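Local atomic coordinates of putative ATP binding component of ABC-transporter (PDB entry 2R5O), a protein that probably serves as the nucleotide-binding component of an ABC transporter exporting O-antigen polysaccharide, its C-terminal domain described here being an immunoglobulin-like carbohydrate-binding module. Residues 28-33 and 48-53; 38-43 and 158-163; 90-95 and 140-145. All blocks are in the same frame, centred on the assembly; numbering follows the deposited sequence.

The three contacts span both sheets of an immunoglobulin-like beta sandwich, with centres about 11 Å (1 and 2), 9 Å (2 and 3) and 14 Å (1 and 3) apart. Contact 3 pairs strands 84-95 and 137-147 in the middle of one sheet; contact 2 adds strand 41-43 to strand 153-169, beside 137-147. Contact 1 sets the N-terminal loop 28-33 against strand 48-57 of the other sheet. Along the chain the segments of contacts 1 and 2 alternate, while both segments of contact 3 fall between those of contact 2. Connections include Tyr30 to Ser163 and Arg160, Ile50 to Asp158 and Phe143, and Tyr161 to Lys94, so the N-terminal loop is tied to both sheets.

Contact 1 (28-33 and 48-53); sequences DVYHTR and AKIIDY
Tyr30 and Tyr53, the two residues with the most surface buried here, meet as a T-shaped (edge-to-face) pair where the N-terminal loop 28-33 lies against strand 48-53 of the immunoglobulin-like sandwich. The ring centroids are 4.6 Å apart and the planes are inclined at 59°. Tyr53 is the edge: its CD2 sits over the centre of the Tyr30 ring, with CD2 of Tyr53 3.6 Å from CE1 of Tyr30. A chi1 of 71° places CG of Tyr53 between its own backbone N and carbonyl carbon, which turns the ring back toward the loop. Ile50 runs alongside Tyr30 and points the same way, its CG2 touching CE1 of Tyr30 at 3.7 Å. The phenol ends are held by others: Tyr30 OH bonds to Ser163 OG and Tyr53 OH to Pro34 O, while Phe143 of strand 137-147 packs on both rings.

Asp28 lies at the other end, its CB 4.0 Å from CG2 of Ile51; its carboxylate is held by Arg42 and Arg160. Close by, Val29 N donates to Ile51 O at 2.9 Å. A classic beta bulge, with Ile51 and Asp52 together opposite Lys77 of strand 71-80, interrupts the strand here.

Arg33 lays its CB against CZ of Tyr53 at 3.5 Å, with CG over one face toward the rim, and then reaches Asp52. The grip is side-on and two-pronged, with guanidinium and carboxylate planes nearly coplanar. With NE and NH2 each on its own oxygen, the carboxylate is kept from rotating; one prong is Arg33 NH2 to Asp52 OD2 at 2.8 Å. The second is practically straight, 179° at the hydrogen: Arg33 NE meets the syn lone pair of Asp52 OD1 at 2.8 Å.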
# COMPACT_ATOMS: atom_id res chain seq x y z
N ASP A 28 -6.58 -19.83 26.65
CA ASP A 28 -5.89 -18.73 25.98
C ASP A 28 -4.50 -19.22 25.55
O ASP A 28 -3.54 -19.17 26.34
CB ASP A 28 -5.85 -17.50 26.91
CG ASP A 28 -5.32 -16.27 26.25
OD1 ASP A 28 -4.72 -16.35 25.16
OD2 ASP A 28 -5.49 -15.18 26.83
N VAL A 29 -4.42 -19.76 24.33
CA VAL A 29 -3.18 -20.31 23.79
C VAL A 29 -2.50 -19.40 22.75
O VAL A 29 -1.53 -19.78 22.11
CB VAL A 29 -3.44 -21.71 23.18
CG1 VAL A 29 -3.97 -22.66 24.24
CG2 VAL A 29 -4.38 -21.66 22.02
N TYR A 30 -3.01 -18.18 22.63
CA TYR A 30 -2.49 -17.19 21.69
C TYR A 30 -0.97 -17.06 21.76
O TYR A 30 -0.28 -17.02 20.74
CB TYR A 30 -3.18 -15.87 22.01
CG TYR A 30 -3.10 -14.72 21.05
CD1 TYR A 30 -4.21 -14.34 20.28
CD2 TYR A 30 -1.95 -13.94 20.95
CE1 TYR A 30 -4.19 -13.25 19.46
CE2 TYR A 30 -1.92 -12.83 20.11
CZ TYR A 30 -3.05 -12.48 19.38
OH TYR A 30 -3.05 -11.35 18.59
N HIS A 31 -0.46 -17.01 22.99
CA HIS A 31 0.95 -16.78 23.25
C HIS A 31 1.84 -17.94 22.78
O HIS A 31 3.06 -17.78 22.72
CB HIS A 31 1.18 -16.52 24.74
CG HIS A 31 1.04 -17.73 25.60
ND1 HIS A 31 -0.16 -18.18 26.11
CD2 HIS A 31 1.98 -18.61 26.00
CE1 HIS A 31 0.06 -19.28 26.81
NE2 HIS A 31 1.35 -19.56 26.76
N THR A 32 1.24 -19.09 22.44
CA THR A 32 2.03 -20.25 22.01
C THR A 32 2.27 -20.33 20.51
O THR A 32 2.96 -21.24 20.06
CB THR A 32 1.34 -21.58 22.41
OG1 THR A 32 0.18 -21.81 21.60
CG2 THR A 32 0.97 -21.60 23.90
N ARG A 33 1.67 -19.44 19.73
CA ARG A 33 1.66 -19.58 18.28
C ARG A 33 2.87 -18.94 17.59
O ARG A 33 3.50 -18.04 18.14
CB ARG A 33 0.38 -18.97 17.69
CG ARG A 33 -0.90 -19.61 18.19
CD ARG A 33 -0.89 -21.13 18.01
NE ARG A 33 -2.17 -21.68 18.37
CZ ARG A 33 -2.42 -22.98 18.50
NH1 ARG A 33 -1.45 -23.87 18.30
NH2 ARG A 33 -3.63 -23.39 18.82
N ALA A 48 -14.74 -10.32 26.86
CA ALA A 48 -14.40 -11.29 25.83
C ALA A 48 -12.89 -11.40 25.84
O ALA A 48 -12.20 -10.49 26.29
CB ALA A 48 -14.86 -10.81 24.47
N LYS A 49 -12.39 -12.50 25.30
CA LYS A 49 -10.95 -12.76 25.23
C LYS A 49 -10.61 -13.32 23.86
O LYS A 49 -11.22 -14.30 23.43
CB LYS A 49 -10.48 -13.76 26.29
CG LYS A 49 -10.49 -13.19 27.68
CD LYS A 49 -10.13 -14.25 28.68
CE LYS A 49 -8.67 -14.48 28.78
NZ LYS A 49 -8.38 -15.28 30.05
N ILE A 50 -9.59 -12.74 23.22
CA ILE A 50 -9.04 -13.31 22.01
C ILE A 50 -8.07 -14.40 22.49
O ILE A 50 -7.03 -14.10 23.08
CB ILE A 50 -8.31 -12.31 21.15
CG1 ILE A 50 -9.22 -11.11 20.86
CG2 ILE A 50 -7.84 -12.98 19.89
CD1 ILE A 50 -8.52 -10.00 20.14
N ILE A 51 -8.44 -15.66 22.30
CA ILE A 51 -7.73 -16.79 22.91
C ILE A 51 -6.81 -17.56 21.94
O ILE A 51 -6.04 -18.39 22.38
CB ILE A 51 -8.72 -17.76 23.59
CG1 ILE A 51 -9.89 -18.14 22.66
CG2 ILE A 51 -9.25 -17.13 24.88
CD1 ILE A 51 -10.71 -19.30 23.22
N ASP A 52 -6.91 -17.27 20.65
CA ASP A 52 -6.05 -17.95 19.68
C ASP A 52 -6.05 -17.16 18.38
O ASP A 52 -6.92 -16.31 18.17
CB ASP A 52 -6.52 -19.40 19.45
CG ASP A 52 -5.42 -20.34 18.98
OD1 ASP A 52 -4.27 -19.93 18.81
OD2 ASP A 52 -5.74 -21.54 18.81
N TYR A 53 -5.07 -17.43 17.53
CA TYR A 53 -5.06 -16.92 16.17
C TYR A 53 -4.44 -17.93 15.24
O TYR A 53 -3.78 -18.89 15.68
CB TYR A 53 -4.32 -15.58 16.07
CG TYR A 53 -2.81 -15.64 16.25
CD1 TYR A 53 -1.93 -15.73 15.16
CD2 TYR A 53 -2.25 -15.57 17.50
CE1 TYR A 53 -0.57 -15.77 15.33
CE2 TYR A 53 -0.86 -15.58 17.69
CZ TYR A 53 -0.04 -15.67 16.59
OH TYR A 53 1.33 -15.69 16.81

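Contact 2 (38-43 and 158-163); sequences PEEYRW and DRRYDS. With NA (sodium ion), chain F.
Arg42, with CG anti to its backbone N (chi1 -172°) and its chain extended to NE, reaches across the antiparallel ladder of strands 41-43 and 158-161 to Asp158 on the partner strand, while Arg160, kinked at chi3 (69°), lays its guanidinium flat against that of Arg42. The two guanidinium groups stack, centres 3.5 Å apart and planes at 13°. Each arginine grips a carboxylate side-on with two nitrogens. In one of the two Glu40 conformers, Arg160 NE meets the syn lone pair of Glu40 OE2 at 2.7 Å, and Arg42 NE likewise takes Asp158 OD1 at 2.8 Å. With the Asp28 carboxylate also at hand, the stacked cations are probably well compensated. Asp158 OD2 also accepts from Ile50 N.

On the sheet face bearing Tyr41, Trp43 and Arg159, the indole receives an aliphatic chain: Arg159 CB lies 3.5 Å from the centroid of the five-membered ring of Trp43, a CH-pi contact over the face. Tyr41 with Tyr161 and Trp43 with Arg159 are hydrogen-bonded pairs; in the second, Arg159 N bonds to Trp43 O at 2.7 Å. Tyr41 extends beyond the ladder, where its OH binds a sodium ion at 2.5 Å.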
# COMPACT_ATOMS: atom_id res chain seq x y z
N PRO A 38 6.13 -11.57 22.81
CA PRO A 38 5.99 -11.27 24.24
C PRO A 38 5.94 -9.78 24.55
O PRO A 38 5.51 -9.40 25.64
CB PRO A 38 7.25 -11.91 24.84
CG PRO A 38 7.61 -13.01 23.90
CD PRO A 38 7.29 -12.45 22.54
N GLU A 39 6.37 -8.95 23.61
CA GLU A 39 6.32 -7.50 23.69
C GLU A 39 4.92 -6.92 23.45
O GLU A 39 4.75 -5.70 23.47
CB GLU A 39 7.30 -6.88 22.69
CG GLU A 39 8.74 -7.29 22.88
CD GLU A 39 9.13 -8.62 22.22
OE1 GLU A 39 8.33 -9.32 21.59
OE2 GLU A 39 10.33 -8.98 22.36
N GLU A 40 3.94 -7.77 23.20
CA GLU A 40 2.56 -7.30 23.07
C GLU A 40 2.14 -6.35 24.16
O GLU A 40 2.57 -6.49 25.32
CB GLU A 40 1.67 -8.55 23.17
CG GLU A 40 0.28 -8.33 23.66
CD GLU A 40 -0.57 -9.57 23.70
OE1 GLU A 40 -0.17 -10.62 24.25
OE2 GLU A 40 -1.73 -9.49 23.28
N TYR A 41 1.27 -5.42 23.83
CA TYR A 41 0.58 -4.62 24.83
C TYR A 41 -0.90 -4.95 24.79
O TYR A 41 -1.63 -4.44 23.94
CB TYR A 41 0.86 -3.13 24.61
CG TYR A 41 0.11 -2.20 25.55
CD1 TYR A 41 -0.39 -2.60 26.80
CD2 TYR A 41 -0.10 -0.89 25.20
CE1 TYR A 41 -1.05 -1.71 27.64
CE2 TYR A 41 -0.79 -0.01 26.02
CZ TYR A 41 -1.27 -0.44 27.23
OH TYR A 41 -1.94 0.45 28.04
N ARG A 42 -1.34 -5.84 25.67
CA ARG A 42 -2.70 -6.28 25.75
C ARG A 42 -3.48 -5.38 26.68
O ARG A 42 -3.00 -5.08 27.78
CB ARG A 42 -2.74 -7.73 26.22
CG ARG A 42 -4.12 -8.36 26.15
CD ARG A 42 -4.10 -9.78 26.62
NE ARG A 42 -5.35 -10.47 26.32
CZ ARG A 42 -5.52 -11.77 26.56
NH1 ARG A 42 -4.54 -12.46 27.13
NH2 ARG A 42 -6.64 -12.38 26.18
N TRP A 43 -4.65 -4.93 26.26
CA TRP A 43 -5.47 -4.03 27.04
C TRP A 43 -6.93 -4.28 26.70
O TRP A 43 -7.27 -4.97 25.73
CB TRP A 43 -5.05 -2.55 26.83
CG TRP A 43 -5.28 -2.06 25.44
CD1 TRP A 43 -4.54 -2.28 24.33
CD2 TRP A 43 -6.38 -1.22 25.04
NE1 TRP A 43 -5.11 -1.64 23.24
CE2 TRP A 43 -6.24 -0.99 23.66
CE3 TRP A 43 -7.45 -0.63 25.72
CZ2 TRP A 43 -7.16 -0.21 22.93
CZ3 TRP A 43 -8.38 0.12 24.99
CH2 TRP A 43 -8.20 0.34 23.62
N ASP A 158 -11.01 -6.84 24.33
CA ASP A 158 -9.66 -7.40 24.42
C ASP A 158 -8.91 -6.94 23.19
O ASP A 158 -9.38 -7.17 22.08
CB ASP A 158 -9.69 -8.94 24.49
CG ASP A 158 -8.34 -9.57 24.79
OD1 ASP A 158 -7.44 -8.87 25.32
OD2 ASP A 158 -8.17 -10.77 24.47
N ARG A 159 -7.78 -6.28 23.37
CA ARG A 159 -7.03 -5.63 22.29
C ARG A 159 -5.61 -6.10 22.42
O ARG A 159 -4.93 -5.76 23.40
CB ARG A 159 -7.14 -4.12 22.43
CG ARG A 159 -8.59 -3.62 22.52
CD ARG A 159 -9.43 -3.94 21.26
NE ARG A 159 -8.80 -3.29 20.14
CZ ARG A 159 -9.12 -2.11 19.66
NH1 ARG A 159 -10.28 -1.52 19.96
NH2 ARG A 159 -8.29 -1.56 18.80
N ARG A 160 -5.15 -6.91 21.49
CA ARG A 160 -3.82 -7.54 21.55
C ARG A 160 -2.88 -6.79 20.62
O ARG A 160 -2.63 -7.20 19.47
CB ARG A 160 -3.95 -9.03 21.31
CG ARG A 160 -4.91 -9.63 22.34
CD ARG A 160 -4.84 -11.12 22.58
NE ARG A 160 -3.59 -11.48 23.24
CZ ARG A 160 -3.40 -12.63 23.86
NH1 ARG A 160 -4.37 -13.51 23.93
NH2 ARG A 160 -2.23 -12.90 24.41
N TYR A 161 -2.44 -5.63 21.11
CA TYR A 161 -1.79 -4.64 20.27
C TYR A 161 -0.32 -5.02 20.07
O TYR A 161 0.40 -5.39 21.01
CB TYR A 161 -1.92 -3.28 20.97
CG TYR A 161 -1.23 -2.13 20.31
CD1 TYR A 161 -1.68 -1.59 19.12
CD2 TYR A 161 -0.16 -1.52 20.94
CE1 TYR A 161 -1.02 -0.48 18.55
CE2 TYR A 161 0.48 -0.45 20.40
CZ TYR A 161 0.06 0.06 19.22
OH TYR A 161 0.73 1.16 18.73
N ASP A 162 0.12 -4.93 18.81
CA ASP A 162 1.48 -5.24 18.40
C ASP A 162 1.90 -6.60 18.95
O ASP A 162 2.99 -6.78 19.50
CB ASP A 162 2.48 -4.16 18.82
CG ASP A 162 2.37 -2.87 18.02
OD1 ASP A 162 1.75 -2.84 16.97
OD2 ASP A 162 2.97 -1.87 18.51
N SER A 163 1.02 -7.58 18.78
CA SER A 163 1.18 -8.88 19.41
C SER A 163 1.75 -9.96 18.53
O SER A 163 2.08 -11.03 19.06
CB SER A 163 -0.15 -9.33 19.98
OG SER A 163 -1.15 -9.42 18.96
NA NA F . -3.39 -0.67 29.81

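Contact 3 (90-95 and 140-145); sequences GILIKT and LLSFGI
Ile91 and Phe143 lie side by side on one face of the antiparallel pair 90-95 and 140-145, both side chains pointing the same way. The touching branch of the isoleucine is CG2, which comes at an oblique tilt to within 3.6 Å of CD1 on the Phe143 ring. With chi1 at 54°, CG1 of Ile91 takes the position between N and carbonyl carbon, and CG2 goes beside the backbone N, next to the phenyl group. On the same face Ile93 and Leu141 cross at a slant, CG1 of Ile93 meeting CD1 of Leu141 at 4.0 Å. That leucine methyl also rests 3.5 Å from Leu92 O, reaching over the neighbouring backbone.

The reverse face is more polar. Leu92 and Ser142 meet flank to flank, CB to CB at 3.8 Å; Ser142 OG bonds to Asp162 N, and Lys94 NZ to Tyr161 OH, tying this face to the adjoining strand 153-169.

Register is fixed by three hydrogen-bonded pairs, Gly90 with Gly144, Leu92 with Ser142 and Lys94 with Leu140, each bonded in both directions. Leu140 N to Lys94 O is the straightest of the six bonds, 174° at the hydrogen and 2.8 Å long. Between the bonded pairs, CA-H...O contacts follow, including Ile91 CA to Ser142 O at 3.2 Å. The short-segment axes run 4.7 Å apart at 164°.

Phe143 and Leu141 pack on Phe74 of strand 71-80, and Phe143 also meets Met76 and Ile50. One apolar face turned to the opposing sheet and a more polar one turned away are characteristic of a strand pair in an immunoglobulin-like beta sandwich.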
# COMPACT_ATOMS: atom_id res chain seq x y z
N GLY A 90 -11.19 -6.49 14.81
CA GLY A 90 -10.38 -5.63 13.98
C GLY A 90 -8.94 -6.02 13.95
O GLY A 90 -8.46 -6.79 14.80
N ILE A 91 -8.22 -5.42 13.02
CA ILE A 91 -6.79 -5.62 12.86
C ILE A 91 -6.09 -4.27 12.63
O ILE A 91 -6.68 -3.32 12.08
CB ILE A 91 -6.48 -6.53 11.67
CG1 ILE A 91 -7.13 -6.05 10.36
CG2 ILE A 91 -6.83 -7.97 11.99
CD1 ILE A 91 -6.56 -6.80 9.16
N LEU A 92 -4.81 -4.22 13.01
CA LEU A 92 -3.89 -3.12 12.74
C LEU A 92 -2.58 -3.72 12.25
O LEU A 92 -2.15 -4.73 12.77
CB LEU A 92 -3.61 -2.27 13.99
CG LEU A 92 -4.80 -1.77 14.80
CD1 LEU A 92 -4.27 -1.18 16.14
CD2 LEU A 92 -5.59 -0.73 14.06
N ILE A 93 -1.94 -3.06 11.28
CA ILE A 93 -0.63 -3.44 10.77
C ILE A 93 0.22 -2.18 10.78
O ILE A 93 -0.18 -1.15 10.24
CB ILE A 93 -0.71 -4.06 9.37
CG1 ILE A 93 -1.63 -5.30 9.36
CG2 ILE A 93 0.69 -4.40 8.87
CD1 ILE A 93 -1.87 -5.88 7.97
N LYS A 94 1.41 -2.31 11.36
CA LYS A 94 2.32 -1.18 11.55
C LYS A 94 3.74 -1.62 11.20
O LYS A 94 4.07 -2.80 11.22
CB LYS A 94 2.27 -0.67 12.99
CG LYS A 94 0.86 -0.30 13.44
CD LYS A 94 0.73 0.25 14.88
CE LYS A 94 1.23 1.66 15.00
NZ LYS A 94 0.88 2.20 16.34
N THR A 95 4.59 -0.65 10.85
CA THR A 95 6.02 -0.93 10.73
C THR A 95 6.63 -1.01 12.12
O THR A 95 6.01 -0.63 13.12
CB THR A 95 6.78 0.18 9.98
OG1 THR A 95 6.75 1.37 10.77
CG2 THR A 95 6.22 0.42 8.56
N LEU A 140 4.26 -5.35 12.39
CA LEU A 140 3.58 -5.66 13.63
C LEU A 140 2.09 -5.72 13.42
O LEU A 140 1.48 -4.76 12.91
CB LEU A 140 3.87 -4.61 14.69
CG LEU A 140 5.35 -4.37 15.01
CD1 LEU A 140 5.54 -3.25 15.99
CD2 LEU A 140 6.01 -5.65 15.53
N LEU A 141 1.49 -6.84 13.80
CA LEU A 141 0.06 -7.09 13.67
C LEU A 141 -0.60 -7.04 15.04
O LEU A 141 -0.07 -7.56 16.02
CB LEU A 141 -0.17 -8.47 13.03
CG LEU A 141 -1.61 -8.99 12.92
CD1 LEU A 141 -2.45 -8.15 12.00
CD2 LEU A 141 -1.58 -10.45 12.48
N SER A 142 -1.79 -6.44 15.07
CA SER A 142 -2.70 -6.43 16.22
C SER A 142 -4.03 -7.07 15.85
O SER A 142 -4.53 -6.84 14.76
CB SER A 142 -3.01 -4.98 16.63
OG SER A 142 -1.84 -4.23 16.88
N PHE A 143 -4.61 -7.83 16.79
CA PHE A 143 -5.97 -8.30 16.70
C PHE A 143 -6.74 -7.70 17.87
O PHE A 143 -6.22 -7.71 19.01
CB PHE A 143 -6.07 -9.81 16.82
CG PHE A 143 -5.71 -10.61 15.60
CD1 PHE A 143 -6.46 -10.53 14.46
CD2 PHE A 143 -4.66 -11.51 15.63
CE1 PHE A 143 -6.21 -11.35 13.40
CE2 PHE A 143 -4.37 -12.31 14.54
CZ PHE A 143 -5.16 -12.23 13.42
N GLY A 144 -7.95 -7.22 17.65
CA GLY A 144 -8.79 -6.68 18.71
C GLY A 144 -10.23 -7.11 18.57
O GLY A 144 -10.68 -7.44 17.47
N ILE A 145 -10.96 -7.11 19.69
CA ILE A 145 -12.41 -7.33 19.70
C ILE A 145 -13.04 -6.23 20.57
O ILE A 145 -12.59 -5.98 21.69
CB ILE A 145 -12.79 -8.79 20.16
CG1 ILE A 145 -14.29 -9.06 20.06
CG2 ILE A 145 -12.28 -9.10 21.52
CD1 ILE A 145 -14.79 -9.22 18.64